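RBSTP2229 gene product (Geobacillus stearothermophilus, PDB 1T6A) is of unknown function but belongs to the DUF1885 family and combines two helices with antiparallel beta structure. Local coordinates at residues E112-L115 with R119-V122; I82-P87 with G96-F101; I71-R74 with E79-I82. All coordinates share one frame; numbering follows the deposited sequence.

In the fold
From the N terminus the chain runs through the long helix 16-45 into a four-stranded antiparallel sheet. Contact 3 comes first: it closes the hairpin of strands 68-76 and 79-85, the last two of that sheet, joined by a short turn. Contact 2 begins at Ile82, where contact 3 ends, and closes the connection from edge strand 79-85 to helix 92-109. Contact 1 follows the helix and closes the small C-terminal hairpin of strands 111-114 and 120-123. The three loops follow in series. Leu115 touches Asn99 and so joins contact 1 to the helix of contact 2. Asp83 forms a salt bridge with Arg74, and Phe101 packs on Ile71, joining contacts 2 and 3.

Contact 1 (E112-L115 with R119-V122); sequences ELHL and RTMV. With NO3 (nitrate ion), chain B.
The C-terminal beta hairpin pairs Glu112-Leu115 with Arg119-Val122, antiparallel and close to the surface. Leu113 and Met121 form the hydrogen-bonded pair. Leu113 N donates to Met121 O at 2.9 Å, and Met121 N donates to Leu113 O. A third bond, Leu115 N to Arg119 O, continues the ladder toward the turn. One water donates to Leu115 O and, more weakly, at a longer distance, to Arg119 O.

Met121 is a selenomethionine. Its SE atom meets Leu115 CD1 at 3.9 Å and lies over the centre of the Arg119 guanidinium, 3.6 Å above the plane. On the same face of the hairpin as Met121, Leu113 turns to helix 92-109 and touches Ala106. Glu112, His114 and Thr120 lie on the other face. Glu112 CG is anti to the backbone N (chi1 -171°), and this atom meets Thr120 CG2 at 3.8 Å. The extended chain then carries the carboxylate to His114. His114 NE2 donates to OE2 of Glu112 at 3.0 Å, on the anti side and 31° out of the carboxylate plane.

Arg119 NH1 donates to O2 of a nitrate, probably from the crystallisation liquor, at 2.8 Å, a weak bond because it is strongly bent. Ser117 and Lys103 also bind it. The two basic groups, Arg119 and Lys103, are consistent with a small anion settling here, while the carboxylate would probably favour a protonated His114.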
loop_
_atom_site.group_PDB
_atom_site.type_symbol
_atom_site.label_atom_id
_atom_site.label_comp_id
_atom_site.label_asym_id
_atom_site.label_seq_id
_atom_site.Cartn_x
_atom_site.Cartn_y
_atom_site.Cartn_z
ATOM N N GLU A 112 -23.848 -1.173 1.877
ATOM C CA GLU A 112 -23.953 -2.620 1.841
ATOM C C GLU A 112 -23.032 -3.160 0.746
ATOM O O GLU A 112 -23.202 -2.834 -0.424
ATOM C CB GLU A 112 -25.406 -3.001 1.586
ATOM C CG GLU A 112 -25.718 -4.475 1.728
ATOM C CD GLU A 112 -27.220 -4.755 1.664
ATOM O OE1 GLU A 112 -27.996 -4.058 2.353
ATOM O OE2 GLU A 112 -27.621 -5.662 0.904
ATOM N N LEU A 113 -22.028 -3.932 1.148
ATOM C CA LEU A 113 -21.041 -4.495 0.241
ATOM C C LEU A 113 -21.423 -5.905 -0.193
ATOM O O LEU A 113 -21.619 -6.777 0.635
ATOM C CB LEU A 113 -19.671 -4.547 0.928
ATOM C CG LEU A 113 -18.476 -4.950 0.066
ATOM C CD1 LEU A 113 -18.226 -3.934 -1.034
ATOM C CD2 LEU A 113 -17.247 -5.035 0.954
ATOM N N HIS A 114 -21.503 -6.129 -1.498
ATOM C CA HIS A 114 -21.743 -7.449 -2.053
ATOM C C HIS A 114 -20.468 -7.889 -2.748
ATOM O O HIS A 114 -20.157 -7.436 -3.850
ATOM C CB HIS A 114 -22.921 -7.422 -3.025
ATOM C CG HIS A 114 -24.101 -6.645 -2.518
ATOM N ND1 HIS A 114 -24.353 -5.340 -2.895
ATOM C CD2 HIS A 114 -25.087 -6.985 -1.656
ATOM C CE1 HIS A 114 -25.449 -4.912 -2.289
ATOM N NE2 HIS A 114 -25.911 -5.889 -1.529
ATOM N N LEU A 115 -19.717 -8.740 -2.063
ATOM C CA LEU A 115 -18.444 -9.239 -2.556
ATOM C C LEU A 115 -18.668 -10.311 -3.615
ATOM O O LEU A 115 -19.712 -10.959 -3.631
ATOM C CB LEU A 115 -17.650 -9.813 -1.399
ATOM C CG LEU A 115 -17.192 -8.751 -0.387
ATOM C CD1 LEU A 115 -16.931 -9.342 0.979
ATOM C CD2 LEU A 115 -15.943 -8.082 -0.883
ATOM N N ARG A 119 -20.592 -13.162 -0.359
ATOM C CA ARG A 119 -20.731 -12.605 0.985
ATOM C C ARG A 119 -21.243 -11.172 0.925
ATOM O O ARG A 119 -20.845 -10.411 0.075
ATOM C CB ARG A 119 -19.364 -12.631 1.655
ATOM C CG ARG A 119 -19.326 -12.268 3.109
ATOM C CD ARG A 119 -17.891 -12.322 3.682
ATOM N NE ARG A 119 -17.743 -11.594 4.947
ATOM C CZ ARG A 119 -16.581 -11.168 5.434
ATOM N NH1 ARG A 119 -15.443 -11.380 4.783
ATOM N NH2 ARG A 119 -16.551 -10.518 6.589
ATOM N N THR A 120 -22.135 -10.829 1.843
ATOM C CA THR A 120 -22.642 -9.479 2.008
ATOM C C THR A 120 -22.182 -8.930 3.367
ATOM O O THR A 120 -22.341 -9.592 4.385
ATOM C CB THR A 120 -24.177 -9.509 1.921
ATOM O OG1 THR A 120 -24.567 -9.780 0.568
ATOM C CG2 THR A 120 -24.784 -8.146 2.201
HETATM N N MSE A 121 -21.610 -7.730 3.385
HETATM C CA MSE A 121 -21.234 -7.072 4.644
HETATM C C MSE A 121 -21.965 -5.717 4.764
HETATM O O MSE A 121 -21.924 -4.900 3.844
HETATM C CB MSE A 121 -19.721 -6.852 4.704
HETATM C CG MSE A 121 -18.856 -8.078 4.427
HETATM SE SE MSE A 121 -16.938 -7.606 4.430
HETATM C CE MSE A 121 -16.885 -7.015 6.274
ATOM N N VAL A 122 -22.622 -5.474 5.894
ATOM C CA VAL A 122 -23.371 -4.231 6.112
ATOM C C VAL A 122 -22.642 -3.279 7.067
ATOM O O VAL A 122 -22.311 -3.650 8.186
ATOM C CB VAL A 122 -24.799 -4.521 6.643
ATOM C CG1 VAL A 122 -25.558 -3.238 6.953
ATOM C CG2 VAL A 122 -25.582 -5.367 5.636
HETATM N N NO3 B . -14.764 -12.226 1.196
HETATM O O1 NO3 B . -14.315 -11.864 -0.080
HETATM O O2 NO3 B . -14.055 -11.822 2.342
HETATM O O3 NO3 B . -15.941 -12.965 1.292
HETATM O O HOH W 1 -22.309 -10.808 -2.807
#

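Contact 2 (I82-P87 with G96-F101); sequences IDIALP and GKANEF
Ile84 meets the helix with two branches set by its first torsion. CG1 lies anti to the carbonyl carbon (chi1 -60°) and CG2 anti to the backbone N. An extended second torsion then takes CD1 to Phe101, while CG2 points to Ala98. On the helix, Phe101 has CG anti to its own N (chi1 175°), which swings the ring toward the strand.

The closest approach is Ile84 CD1 to Phe101 CD2, at 3.8 Å. The methyl comes in at the ring edge, near the ring plane, not over the aromatic face. Ile84 CG2 stands 4.1 Å from Ala98 CB. Leu86 CD2 reaches the same alanine methyl, also at 4.1 Å. Ala98 is buried and receives both branched side chains on one small group. The small side chain is consistent with the close approach of the backbones: the CA atoms of Ile84 and Ala98 are 7.3 Å apart.

No hydrogen bond crosses the contact; the two segments meet through apolar side chains. Around it, Phe101 also packs on Ile71 and Leu86 on Met69, both of strand 68-76. The alternation of the strand, continued by Leu86 just past its end, turns Ile84 and Leu86 to the helix and Ala85 away. The arrangement is that of a helix packed on one face of an antiparallel sheet, here helix 92-109 against edge strand 79-85, with Phe101 reaching on to strand 68-76.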
loop_
_atom_site.group_PDB
_atom_site.type_symbol
_atom_site.label_atom_id
_atom_site.label_comp_id
_atom_site.label_asym_id
_atom_site.label_seq_id
_atom_site.Cartn_x
_atom_site.Cartn_y
_atom_site.Cartn_z
ATOM N N ILE A 82 -21.029 1.757 -6.101
ATOM C CA ILE A 82 -19.713 1.693 -6.729
ATOM C C ILE A 82 -19.460 0.265 -7.159
ATOM O O ILE A 82 -19.578 -0.630 -6.361
ATOM C CB ILE A 82 -18.622 2.213 -5.791
ATOM C CG1 ILE A 82 -18.902 3.664 -5.445
ATOM C CG2 ILE A 82 -17.259 2.075 -6.460
ATOM C CD1 ILE A 82 -17.904 4.282 -4.464
ATOM N N ASP A 83 -19.164 0.060 -8.441
ATOM C CA ASP A 83 -18.950 -1.255 -9.013
ATOM C C ASP A 83 -17.466 -1.441 -9.257
ATOM O O ASP A 83 -16.819 -0.543 -9.779
ATOM C CB ASP A 83 -19.630 -1.415 -10.380
ATOM C CG ASP A 83 -21.135 -1.631 -10.295
ATOM O OD1 ASP A 83 -21.619 -2.196 -9.296
ATOM O OD2 ASP A 83 -21.928 -1.258 -11.206
ATOM N N ILE A 84 -16.951 -2.616 -8.906
ATOM C CA ILE A 84 -15.594 -3.021 -9.244
ATOM C C ILE A 84 -15.691 -4.274 -10.074
ATOM O O ILE A 84 -16.117 -5.318 -9.578
ATOM C CB ILE A 84 -14.752 -3.262 -7.982
ATOM C CG1 ILE A 84 -14.690 -1.980 -7.169
ATOM C CG2 ILE A 84 -13.349 -3.742 -8.365
ATOM C CD1 ILE A 84 -14.110 -2.175 -5.813
ATOM N N ALA A 85 -15.343 -4.152 -11.352
ATOM C CA ALA A 85 -15.387 -5.248 -12.303
ATOM C C ALA A 85 -13.988 -5.788 -12.578
ATOM O O ALA A 85 -13.086 -5.045 -12.962
ATOM C CB ALA A 85 -16.030 -4.775 -13.631
ATOM N N LEU A 86 -13.820 -7.088 -12.382
ATOM C CA LEU A 86 -12.604 -7.772 -12.775
ATOM C C LEU A 86 -12.785 -8.385 -14.159
ATOM O O LEU A 86 -13.767 -9.074 -14.401
ATOM C CB LEU A 86 -12.278 -8.885 -11.793
ATOM C CG LEU A 86 -11.913 -8.471 -10.375
ATOM C CD1 LEU A 86 -11.848 -9.724 -9.522
ATOM C CD2 LEU A 86 -10.590 -7.751 -10.357
ATOM N N PRO A 87 -11.824 -8.155 -15.053
ATOM C CA PRO A 87 -11.886 -8.712 -16.405
ATOM C C PRO A 87 -11.649 -10.222 -16.402
ATOM O O PRO A 87 -11.197 -10.766 -15.384
ATOM C CB PRO A 87 -10.756 -7.982 -17.133
ATOM C CG PRO A 87 -9.754 -7.683 -16.048
ATOM C CD PRO A 87 -10.594 -7.367 -14.838
ATOM N N GLY A 96 -7.621 -10.432 -4.764
ATOM C CA GLY A 96 -7.256 -9.997 -3.437
ATOM C C GLY A 96 -7.221 -8.487 -3.304
ATOM O O GLY A 96 -7.766 -7.939 -2.345
ATOM N N LYS A 97 -6.616 -7.798 -4.268
ATOM C CA LYS A 97 -6.550 -6.349 -4.188
ATOM C C LYS A 97 -7.936 -5.723 -4.280
ATOM O O LYS A 97 -8.236 -4.788 -3.542
ATOM C CB LYS A 97 -5.628 -5.767 -5.249
ATOM C CG LYS A 97 -4.180 -6.189 -5.098
ATOM C CD LYS A 97 -3.563 -5.607 -3.840
ATOM C CE LYS A 97 -2.112 -5.981 -3.747
ATOM N NZ LYS A 97 -1.973 -7.281 -3.163
ATOM N N ALA A 98 -8.801 -6.278 -5.124
ATOM C CA ALA A 98 -10.158 -5.754 -5.269
ATOM C C ALA A 98 -10.898 -5.957 -3.967
ATOM O O ALA A 98 -11.619 -5.081 -3.526
ATOM C CB ALA A 98 -10.926 -6.451 -6.436
ATOM N N ASN A 99 -10.718 -7.117 -3.350
ATOM C CA ASN A 99 -11.353 -7.388 -2.064
ATOM C C ASN A 99 -10.889 -6.377 -1.010
ATOM O O ASN A 99 -11.706 -5.823 -0.291
ATOM C CB ASN A 99 -11.030 -8.810 -1.586
ATOM C CG ASN A 99 -11.922 -9.857 -2.203
ATOM O OD1 ASN A 99 -13.047 -9.567 -2.632
ATOM N ND2 ASN A 99 -11.431 -11.101 -2.243
ATOM N N GLU A 100 -9.582 -6.115 -0.961
ATOM C CA GLU A 100 -9.004 -5.169 -0.000
ATOM C C GLU A 100 -9.560 -3.748 -0.182
ATOM O O GLU A 100 -9.966 -3.106 0.771
ATOM C CB GLU A 100 -7.474 -5.138 -0.132
ATOM C CG GLU A 100 -6.806 -6.381 0.420
ATOM C CD GLU A 100 -5.402 -6.621 -0.122
ATOM O OE1 GLU A 100 -4.691 -5.645 -0.440
ATOM O OE2 GLU A 100 -4.997 -7.804 -0.208
ATOM N N PHE A 101 -9.560 -3.254 -1.408
ATOM C CA PHE A 101 -10.048 -1.911 -1.667
ATOM C C PHE A 101 -11.558 -1.795 -1.419
ATOM O O PHE A 101 -12.011 -0.772 -0.938
ATOM C CB PHE A 101 -9.714 -1.458 -3.090
ATOM C CG PHE A 101 -10.291 -0.140 -3.429
ATOM C CD1 PHE A 101 -9.848 1.010 -2.776
ATOM C CD2 PHE A 101 -11.328 -0.031 -4.352
ATOM C CE1 PHE A 101 -10.397 2.229 -3.056
ATOM C CE2 PHE A 101 -11.880 1.204 -4.642
ATOM C CZ PHE A 101 -11.417 2.333 -3.998
#

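Contact 3 (I71-R74 with E79-I82); sequences ISVR and ETFI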
loop_
_atom_site.group_PDB
_atom_site.type_symbol
_atom_site.label_atom_id
_atom_site.label_comp_id
_atom_site.label_asym_id
_atom_site.label_seq_id
_atom_site.Cartn_x
_atom_site.Cartn_y
_atom_site.Cartn_z
ATOM N N ILE A 71 -13.448 0.433 -12.281
ATOM C CA ILE A 71 -14.300 0.957 -11.233
ATOM C C ILE A 71 -15.180 2.054 -11.797
ATOM O O ILE A 71 -14.692 2.969 -12.449
ATOM C CB ILE A 71 -13.436 1.510 -10.051
ATOM C CG1 ILE A 71 -12.410 0.460 -9.607
ATOM C CG2 ILE A 71 -14.315 1.925 -8.911
ATOM C CD1 ILE A 71 -11.521 0.881 -8.441
ATOM N N SER A 72 -16.477 1.965 -11.517
ATOM C CA SER A 72 -17.461 2.909 -12.022
ATOM C C SER A 72 -18.563 3.159 -11.018
ATOM O O SER A 72 -18.685 2.448 -9.998
ATOM C CB SER A 72 -18.065 2.373 -13.325
ATOM O OG SER A 72 -18.565 1.063 -13.163
ATOM N N VAL A 73 -19.339 4.206 -11.285
ATOM C CA VAL A 73 -20.490 4.543 -10.492
ATOM C C VAL A 73 -21.746 4.128 -11.262
ATOM O O VAL A 73 -21.840 4.341 -12.457
ATOM C CB VAL A 73 -20.543 6.032 -10.186
ATOM C CG1 VAL A 73 -21.776 6.376 -9.366
ATOM C CG2 VAL A 73 -19.265 6.474 -9.482
ATOM N N ARG A 74 -22.697 3.527 -10.549
ATOM C CA ARG A 74 -23.945 3.056 -11.119
ATOM C C ARG A 74 -25.086 3.652 -10.311
ATOM O O ARG A 74 -24.992 3.750 -9.080
ATOM C CB ARG A 74 -23.982 1.532 -11.073
ATOM C CG ARG A 74 -25.214 0.885 -11.682
ATOM C CD ARG A 74 -25.133 -0.625 -11.689
ATOM N NE ARG A 74 -25.984 -1.196 -10.655
ATOM C CZ ARG A 74 -25.589 -1.959 -9.644
ATOM N NH1 ARG A 74 -24.318 -2.277 -9.469
ATOM N NH2 ARG A 74 -26.493 -2.411 -8.792
ATOM N N GLU A 79 -31.001 4.754 -5.938
ATOM C CA GLU A 79 -29.878 4.032 -5.335
ATOM C C GLU A 79 -28.611 4.344 -6.114
ATOM O O GLU A 79 -28.663 4.597 -7.328
ATOM C CB GLU A 79 -30.145 2.534 -5.347
ATOM C CG GLU A 79 -31.412 2.152 -4.611
ATOM C CD GLU A 79 -31.669 0.651 -4.610
ATOM O OE1 GLU A 79 -31.431 -0.015 -5.655
ATOM O OE2 GLU A 79 -32.124 0.138 -3.554
ATOM N N THR A 80 -27.483 4.343 -5.408
ATOM C CA THR A 80 -26.170 4.585 -6.000
ATOM C C THR A 80 -25.187 3.526 -5.510
ATOM O O THR A 80 -25.194 3.155 -4.323
ATOM C CB THR A 80 -25.660 5.995 -5.657
ATOM O OG1 THR A 80 -26.610 6.993 -6.094
ATOM C CG2 THR A 80 -24.400 6.348 -6.438
ATOM N N PHE A 81 -24.361 3.060 -6.436
ATOM C CA PHE A 81 -23.439 1.971 -6.224
ATOM C C PHE A 81 -22.054 2.328 -6.735
ATOM O O PHE A 81 -21.920 3.074 -7.731
ATOM C CB PHE A 81 -23.871 0.728 -7.009
ATOM C CG PHE A 81 -25.260 0.247 -6.693
ATOM C CD1 PHE A 81 -25.465 -0.847 -5.874
ATOM C CD2 PHE A 81 -26.355 0.887 -7.236
ATOM C CE1 PHE A 81 -26.753 -1.297 -5.619
ATOM C CE2 PHE A 81 -27.630 0.456 -6.962
ATOM C CZ PHE A 81 -27.828 -0.631 -6.161
ATOM N N ILE A 82 -21.029 1.757 -6.101
ATOM C CA ILE A 82 -19.713 1.693 -6.729
ATOM C C ILE A 82 -19.460 0.265 -7.159
ATOM O O ILE A 82 -19.578 -0.630 -6.361
ATOM C CB ILE A 82 -18.622 2.213 -5.791
ATOM C CG1 ILE A 82 -18.902 3.664 -5.445
ATOM C CG2 ILE A 82 -17.259 2.075 -6.460
ATOM C CD1 ILE A 82 -17.904 4.282 -4.464
#
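Segments Ile71-Arg74 and Glu79-Ile82 run almost exactly antiparallel, their axes 4.7 Å apart. They belong to the beta hairpin of strands 68-76 and 79-85, at one edge of the four-stranded sheet. Arg74 and Phe81 are the hydrogen-bonded pair. Arg74 N donates to Phe81 O at 3.0 Å, and Phe81 N donates to Arg74 O at 2.8 Å. Val73 and Ile82 make the non-hydrogen-bonded pair beside them. CA-H...O contacts fill the ladder, among them Val73 CA to Phe81 O at 3.4 Å.

The contacts on the Val73 and Ile82 face are made by methyl groups. Ile71 CG2 meets Ile82 CG2 at 3.8 Å, methyl against methyl. Val73 CG1 similarly reaches Thr80 CG2. The Ile71 and Ile82 end of this face turns toward helix 92-109, where Ile82 touches Leu105 and Leu109.

The other face carries a cation-pi stack in the modelled conformer of Arg74, one of two. Here Arg74 leaves the strand with CG anti to the backbone N. A bend at chi3, 105°, then turns the guanidinium toward the neighbouring strand and over the Phe81 ring. The two planes are 21° apart. Arg74 CZ stands 3.8 Å from the ring centroid, only 15° off the ring normal. In the same conformer NH1 forms a salt bridge with OD1 of Asp83, next along the strand from Ile82. Ring face and Asp83 thus both hold the guanidinium, but a second conformer means it is not fixed there. In the modelled one, NH2 sits over the centre of the Phe81 ring, 3.2 Å above its plane.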